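Local coordinates for protein plant cysteine oxidase 2 (Arabidopsis thaliana, PDB 7CXZ) that uses an iron centre and molecular oxygen to oxidise N-terminal cysteine residues, preparing proteins such as the group VII ethylene response factors for degradation, at residues Tyr128-Asp133 with Arg142-Lys147; Tyr202-Phe207 with Tyr222-Glu227. All coordinates share one frame; numbering follows the deposited sequence.

How the interactions relate
Interactions 1 and 2 show how neighbouring strand pairs share one antiparallel sheet, their centres about 10 Å apart. They are joined where strands 141-153 and 222-228 run side by side: Ala144 N lies 2.8 Å from Ala223 O, and Arg142 O 2.9 Å from Leu225 N, both probable hydrogen bonds. Side chains continue the seam, with Tyr128 CE2 packing 3.5 Å from Ala223 CB. Interaction 1 is the one nearer the catalytic centre, for the side chain of Tyr128 comes within about 7 Å of that of the iron ligand His170 and about 11 Å of the bound iron(III) ion. Interaction 2, at the edge strand, lies away from that site.

Interaction 1: residues Tyr128-Asp133 with Arg142-Lys147; sequences YDWVPD and RLAKVK
Trp130 and Arg142 meet as a flat stack, the guanidinium lying over one face of the indole with the planes 13° apart and the centres 3.7 Å apart. Arg142 CZ stands above the five-membered ring in cation-pi geometry, while Arg142 CD sits over the six-membered ring, 4.0 Å from its centroid, as a CH-pi donor. A bend in the arginine chain (chi3 68°) folds its charged end back over the indole, and the ring of Tyr199 also meets the tryptophan. Replacing Trp130 by a serine would probably deprive the guanidinium of its aromatic platform and set it free to turn. The backbone frame is a beta hairpin of the cupin fold, strand 122-130 pairing antiparallel with 141-153. Asp129 and Lys145 form a hydrogen-bonded pair, with Lys145 N 2.8 Å from Asp129 O and Asp129 N 3.0 Å from Lys145 O. Just past the strand end, Val131 N gives a nearly straight bond to Leu143 O. Tyr128, its CG beside the backbone N (chi1 -50°), lies alongside Val146, bringing CE2 to 3.7 Å from Val146 CG2; its CB packs on Ala144 CB, and its hydroxyl reaches Asp201. On the other face of the sheet, Lys147 NZ crosses to Asp129 OD2 in a 2.6 Å salt bridge, meeting the anti side of a carboxylate that also accepts the backbone N-H groups of Gly167 and Asn168.

Interaction 2: residues Tyr202-Phe207 with Tyr222-Glu227; sequences YPFSSF and YAWLKE
The carbonyl oxygen of Phe204 accepts two N-H groups: the indole NE1 of Trp224 gives it a weak, bent bond of 3.0 Å across the contact, and the backbone N of Phe207 a longer one of 3.3 Å within the 3-10 turn. Phe204 O lies at the indole edge, while Phe207 takes a face, its CB 3.6 Å from the centroid of the five-membered ring. With CG beside the backbone N (chi1 -67°), Phe207 then turns its ring edge to that same small ring in a T-shaped pair, planes at 67°, with CD2 3.5 Å from Trp224 CD1. Phe204, by contrast, lies nearly parallel to the indole but slid aside, and rests its CD1 against Tyr222 CB at 3.9 Å. Where strands 198-203 and 222-228 are still paired, Tyr202 and Trp224 exchange two backbone bonds of an antiparallel hydrogen-bonded pair. A water spans Phe204 N and Tyr222 O beyond this pair. Leu143 and Pro137 add to the surroundings of the indole. The turn that follows the edge strand thus folds over the tryptophan, apparently held largely by aromatic contact, while the weak NE1 bond gives the buried residue's one polar side-chain atom an acceptor.

Interaction 1: residues Tyr128-Asp133 with Arg142-Lys147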
loop_
_atom_site.group_PDB
_atom_site.type_symbol
_atom_site.label_atom_id
_atom_site.label_comp_id
_atom_site.label_asym_id
_atom_site.label_seq_id
_atom_site.Cartn_x
_atom_site.Cartn_y
_atom_site.Cartn_z
ATOM N N TYR A 128 1.506 4.668 10.192
ATOM C CA TYR A 128 2.479 5.290 11.093
ATOM C C TYR A 128 3.547 6.004 10.282
ATOM O O TYR A 128 3.784 5.675 9.114
ATOM C CB TYR A 128 3.211 4.262 11.965
ATOM C CG TYR A 128 2.388 3.256 12.720
ATOM C CD1 TYR A 128 2.017 2.060 12.133
ATOM C CD2 TYR A 128 2.047 3.467 14.061
ATOM C CE1 TYR A 128 1.307 1.089 12.852
ATOM C CE2 TYR A 128 1.336 2.499 14.781
ATOM C CZ TYR A 128 0.971 1.331 14.167
ATOM O OH TYR A 128 0.270 0.353 14.871
ATOM N N ASP A 129 4.254 6.939 10.939
ATOM C CA ASP A 129 5.524 7.453 10.429
ATOM C C ASP A 129 6.575 7.420 11.532
ATOM O O ASP A 129 6.253 7.574 12.722
ATOM C CB ASP A 129 5.383 8.891 9.884
ATOM C CG ASP A 129 4.742 8.906 8.520
ATOM O OD1 ASP A 129 5.333 8.248 7.634
ATOM O OD2 ASP A 129 3.668 9.522 8.365
ATOM N N TRP A 130 7.834 7.229 11.139
ATOM C CA TRP A 130 8.915 7.224 12.126
ATOM C C TRP A 130 9.030 8.572 12.814
ATOM O O TRP A 130 8.820 9.622 12.205
ATOM C CB TRP A 130 10.271 6.900 11.486
ATOM C CG TRP A 130 10.294 5.614 10.764
ATOM C CD1 TRP A 130 10.581 5.414 9.433
ATOM C CD2 TRP A 130 10.011 4.324 11.315
ATOM N NE1 TRP A 130 10.474 4.072 9.124
ATOM C CE2 TRP A 130 10.130 3.383 10.262
ATOM C CE3 TRP A 130 9.657 3.875 12.589
ATOM C CZ2 TRP A 130 9.903 2.019 10.448
ATOM C CZ3 TRP A 130 9.424 2.513 12.773
ATOM C CH2 TRP A 130 9.552 1.605 11.716
ATOM N N VAL A 131 9.368 8.531 14.099
ATOM C CA VAL A 131 9.855 9.708 14.806
ATOM C C VAL A 131 11.347 9.814 14.505
ATOM O O VAL A 131 12.135 8.964 14.952
ATOM C CB VAL A 131 9.590 9.601 16.312
ATOM C CG1 VAL A 131 10.229 10.803 17.015
ATOM C CG2 VAL A 131 8.087 9.549 16.586
ATOM N N PRO A 132 11.782 10.802 13.720
ATOM C CA PRO A 132 13.193 10.857 13.334
ATOM C C PRO A 132 14.113 11.043 14.531
ATOM O O PRO A 132 13.780 11.728 15.503
ATOM C CB PRO A 132 13.268 12.074 12.400
ATOM C CG PRO A 132 11.870 12.419 12.052
ATOM C CD PRO A 132 10.994 11.912 13.164
ATOM N N ASP A 133 15.292 10.435 14.433
ATOM C CA ASP A 133 16.390 10.685 15.375
ATOM C C ASP A 133 15.983 10.415 16.822
ATOM O O ASP A 133 16.338 11.165 17.731
ATOM C CB ASP A 133 16.915 12.114 15.222
ATOM C CG ASP A 133 17.329 12.415 13.801
ATOM O OD1 ASP A 133 18.015 11.559 13.213
ATOM O OD2 ASP A 133 16.953 13.476 13.257
ATOM N N ARG A 142 11.884 0.711 16.486
ATOM C CA ARG A 142 11.921 2.158 16.323
ATOM C C ARG A 142 10.590 2.771 16.723
ATOM O O ARG A 142 9.520 2.180 16.539
ATOM C CB ARG A 142 12.196 2.561 14.873
ATOM C CG ARG A 142 13.519 2.167 14.273
ATOM C CD ARG A 142 13.594 2.708 12.809
ATOM N NE ARG A 142 13.660 4.173 12.766
ATOM C CZ ARG A 142 13.697 4.924 11.657
ATOM N NH1 ARG A 142 13.685 4.365 10.450
ATOM N NH2 ARG A 142 13.768 6.254 11.761
ATOM N N LEU A 143 10.658 3.998 17.233
ATOM C CA LEU A 143 9.467 4.721 17.646
ATOM C C LEU A 143 8.755 5.315 16.437
ATOM O O LEU A 143 9.396 5.895 15.554
ATOM C CB LEU A 143 9.855 5.840 18.614
ATOM C CG LEU A 143 8.704 6.659 19.175
ATOM C CD1 LEU A 143 7.798 5.808 20.076
ATOM C CD2 LEU A 143 9.241 7.876 19.943
ATOM N N ALA A 144 7.428 5.207 16.435
ATOM C CA ALA A 144 6.597 5.718 15.352
ATOM C C ALA A 144 5.380 6.453 15.900
ATOM O O ALA A 144 4.904 6.179 17.002
ATOM C CB ALA A 144 6.112 4.589 14.446
ATOM N N LYS A 145 4.898 7.415 15.118
ATOM C CA LYS A 145 3.702 8.182 15.426
ATOM C C LYS A 145 2.532 7.637 14.615
ATOM O O LYS A 145 2.655 7.442 13.398
ATOM C CB LYS A 145 3.931 9.665 15.111
ATOM C CG LYS A 145 2.688 10.552 15.235
ATOM C CD LYS A 145 2.274 10.793 16.679
ATOM C CE LYS A 145 0.796 11.255 16.784
ATOM N NZ LYS A 145 -0.223 10.155 16.683
ATOM N N VAL A 146 1.400 7.379 15.288
ATOM C CA VAL A 146 0.199 6.894 14.593
ATOM C C VAL A 146 -0.371 8.009 13.735
ATOM O O VAL A 146 -0.574 9.132 14.213
ATOM C CB VAL A 146 -0.870 6.416 15.590
ATOM C CG1 VAL A 146 -2.157 5.962 14.850
ATOM C CG2 VAL A 146 -0.321 5.287 16.476
ATOM N N LYS A 147 -0.668 7.705 12.470
ATOM C CA LYS A 147 -1.320 8.663 11.593
ATOM C C LYS A 147 -2.772 8.316 11.304
ATOM O O LYS A 147 -3.638 9.193 11.362
ATOM C CB LYS A 147 -0.540 8.801 10.274
ATOM C CG LYS A 147 0.896 9.283 10.466
ATOM C CD LYS A 147 0.908 10.663 11.153
ATOM C CE LYS A 147 2.344 11.138 11.282
ATOM N NZ LYS A 147 2.892 11.488 9.926
HETATM O O HOH W 1 11.978 6.172 14.726
#

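Interaction 2: residues Tyr202-Phe207 with Tyr222-Glu227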
loop_
_atom_site.group_PDB
_atom_site.type_symbol
_atom_site.label_atom_id
_atom_site.label_comp_id
_atom_site.label_asym_id
_atom_site.label_seq_id
_atom_site.Cartn_x
_atom_site.Cartn_y
_atom_site.Cartn_z
ATOM N N TYR A 202 3.700 -2.461 18.587
ATOM C CA TYR A 202 3.515 -2.543 20.033
ATOM C C TYR A 202 3.072 -1.191 20.561
ATOM O O TYR A 202 3.482 -0.153 20.029
ATOM C CB TYR A 202 4.809 -2.954 20.751
ATOM C CG TYR A 202 5.288 -4.287 20.341
ATOM C CD1 TYR A 202 4.807 -5.434 20.960
ATOM C CD2 TYR A 202 6.193 -4.427 19.311
ATOM C CE1 TYR A 202 5.216 -6.677 20.566
ATOM C CE2 TYR A 202 6.621 -5.667 18.914
ATOM C CZ TYR A 202 6.126 -6.796 19.545
ATOM O OH TYR A 202 6.530 -8.045 19.144
ATOM N N PRO A 203 2.265 -1.167 21.619
ATOM C CA PRO A 203 1.933 0.113 22.258
ATOM C C PRO A 203 3.180 0.793 22.793
ATOM O O PRO A 203 4.193 0.157 23.108
ATOM C CB PRO A 203 0.993 -0.274 23.412
ATOM C CG PRO A 203 0.669 -1.717 23.225
ATOM C CD PRO A 203 1.681 -2.332 22.313
ATOM N N PHE A 204 3.079 2.117 22.919
ATOM C CA PHE A 204 4.206 2.880 23.450
ATOM C C PHE A 204 4.642 2.340 24.797
ATOM O O PHE A 204 5.843 2.199 25.058
ATOM C CB PHE A 204 3.848 4.355 23.586
ATOM C CG PHE A 204 4.943 5.172 24.203
ATOM C CD1 PHE A 204 5.967 5.668 23.416
ATOM C CD2 PHE A 204 4.974 5.416 25.573
ATOM C CE1 PHE A 204 6.988 6.422 23.961
ATOM C CE2 PHE A 204 5.998 6.162 26.135
ATOM C CZ PHE A 204 7.002 6.673 25.327
ATOM N N SER A 205 3.670 2.009 25.659
ATOM C CA SER A 205 3.961 1.562 27.015
ATOM C C SER A 205 4.640 0.203 27.064
ATOM O O SER A 205 4.983 -0.245 28.161
ATOM C CB SER A 205 2.670 1.515 27.832
ATOM O OG SER A 205 1.787 0.542 27.291
ATOM N N SER A 206 4.843 -0.470 25.921
ATOM C CA SER A 206 5.523 -1.764 25.927
ATOM C C SER A 206 7.036 -1.650 26.002
ATOM O O SER A 206 7.707 -2.650 26.283
ATOM C CB SER A 206 5.159 -2.582 24.679
ATOM O OG SER A 206 3.910 -3.230 24.853
ATOM N N PHE A 207 7.597 -0.475 25.725
ATOM C CA PHE A 207 9.033 -0.265 25.781
ATOM C C PHE A 207 9.287 1.041 26.520
ATOM O O PHE A 207 8.714 2.078 26.174
ATOM C CB PHE A 207 9.660 -0.220 24.390
ATOM C CG PHE A 207 9.614 -1.536 23.646
ATOM C CD1 PHE A 207 10.625 -2.460 23.783
ATOM C CD2 PHE A 207 8.573 -1.817 22.768
ATOM C CE1 PHE A 207 10.591 -3.659 23.083
ATOM C CE2 PHE A 207 8.530 -3.010 22.077
ATOM C CZ PHE A 207 9.531 -3.932 22.230
ATOM N N TYR A 222 1.437 6.916 19.815
ATOM C CA TYR A 222 2.740 6.397 19.436
ATOM C C TYR A 222 2.740 4.879 19.528
ATOM O O TYR A 222 1.882 4.266 20.170
ATOM C CB TYR A 222 3.863 6.944 20.342
ATOM C CG TYR A 222 4.131 8.410 20.183
ATOM C CD1 TYR A 222 3.408 9.345 20.907
ATOM C CD2 TYR A 222 5.127 8.875 19.311
ATOM C CE1 TYR A 222 3.657 10.677 20.796
ATOM C CE2 TYR A 222 5.377 10.244 19.184
ATOM C CZ TYR A 222 4.627 11.133 19.926
ATOM O OH TYR A 222 4.835 12.488 19.849
ATOM N N ALA A 223 3.733 4.271 18.882
ATOM C CA ALA A 223 3.896 2.827 18.877
ATOM C C ALA A 223 5.363 2.535 18.661
ATOM O O ALA A 223 6.114 3.390 18.167
ATOM C CB ALA A 223 3.035 2.170 17.780
ATOM N N TRP A 224 5.782 1.344 19.061
ATOM C CA TRP A 224 7.090 0.825 18.720
ATOM C C TRP A 224 6.924 -0.224 17.632
ATOM O O TRP A 224 6.117 -1.152 17.778
ATOM C CB TRP A 224 7.769 0.204 19.935
ATOM C CG TRP A 224 8.070 1.178 21.020
ATOM C CD1 TRP A 224 7.340 1.393 22.141
ATOM C CD2 TRP A 224 9.197 2.075 21.087
ATOM N NE1 TRP A 224 7.936 2.368 22.914
ATOM C CE2 TRP A 224 9.082 2.794 22.296
ATOM C CE3 TRP A 224 10.299 2.316 20.254
ATOM C CZ2 TRP A 224 10.021 3.764 22.685
ATOM C CZ3 TRP A 224 11.234 3.275 20.642
ATOM C CH2 TRP A 224 11.093 3.976 21.853
ATOM N N LEU A 225 7.665 -0.078 16.542
ATOM C CA LEU A 225 7.588 -1.037 15.442
ATOM C C LEU A 225 8.882 -1.823 15.348
ATOM O O LEU A 225 9.964 -1.236 15.259
ATOM C CB LEU A 225 7.300 -0.335 14.114
ATOM C CG LEU A 225 5.841 -0.140 13.703
ATOM C CD1 LEU A 225 5.044 0.594 14.770
ATOM C CD2 LEU A 225 5.783 0.615 12.350
ATOM N N LYS A 226 8.766 -3.157 15.339
ATOM C CA LYS A 226 9.911 -4.061 15.315
ATOM C C LYS A 226 9.977 -4.733 13.949
ATOM O O LYS A 226 9.002 -5.358 13.542
ATOM C CB LYS A 226 9.777 -5.109 16.427
ATOM C CG LYS A 226 10.905 -6.103 16.492
ATOM C CD LYS A 226 10.714 -7.065 17.689
ATOM C CE LYS A 226 11.288 -6.454 19.006
ATOM N NZ LYS A 226 12.785 -6.558 19.018
ATOM N N GLU A 227 11.110 -4.594 13.259
ATOM C CA GLU A 227 11.319 -5.277 11.979
ATOM C C GLU A 227 11.161 -6.777 12.131
ATOM O O GLU A 227 11.672 -7.369 13.085
ATOM C CB GLU A 227 12.719 -5.010 11.439
ATOM C CG GLU A 227 12.951 -3.622 10.984
ATOM C CD GLU A 227 14.292 -3.464 10.279
ATOM O OE1 GLU A 227 14.803 -4.444 9.690
ATOM O OE2 GLU A 227 14.813 -2.335 10.281
HETATM O O HOH W 2 0.510 3.428 22.742
#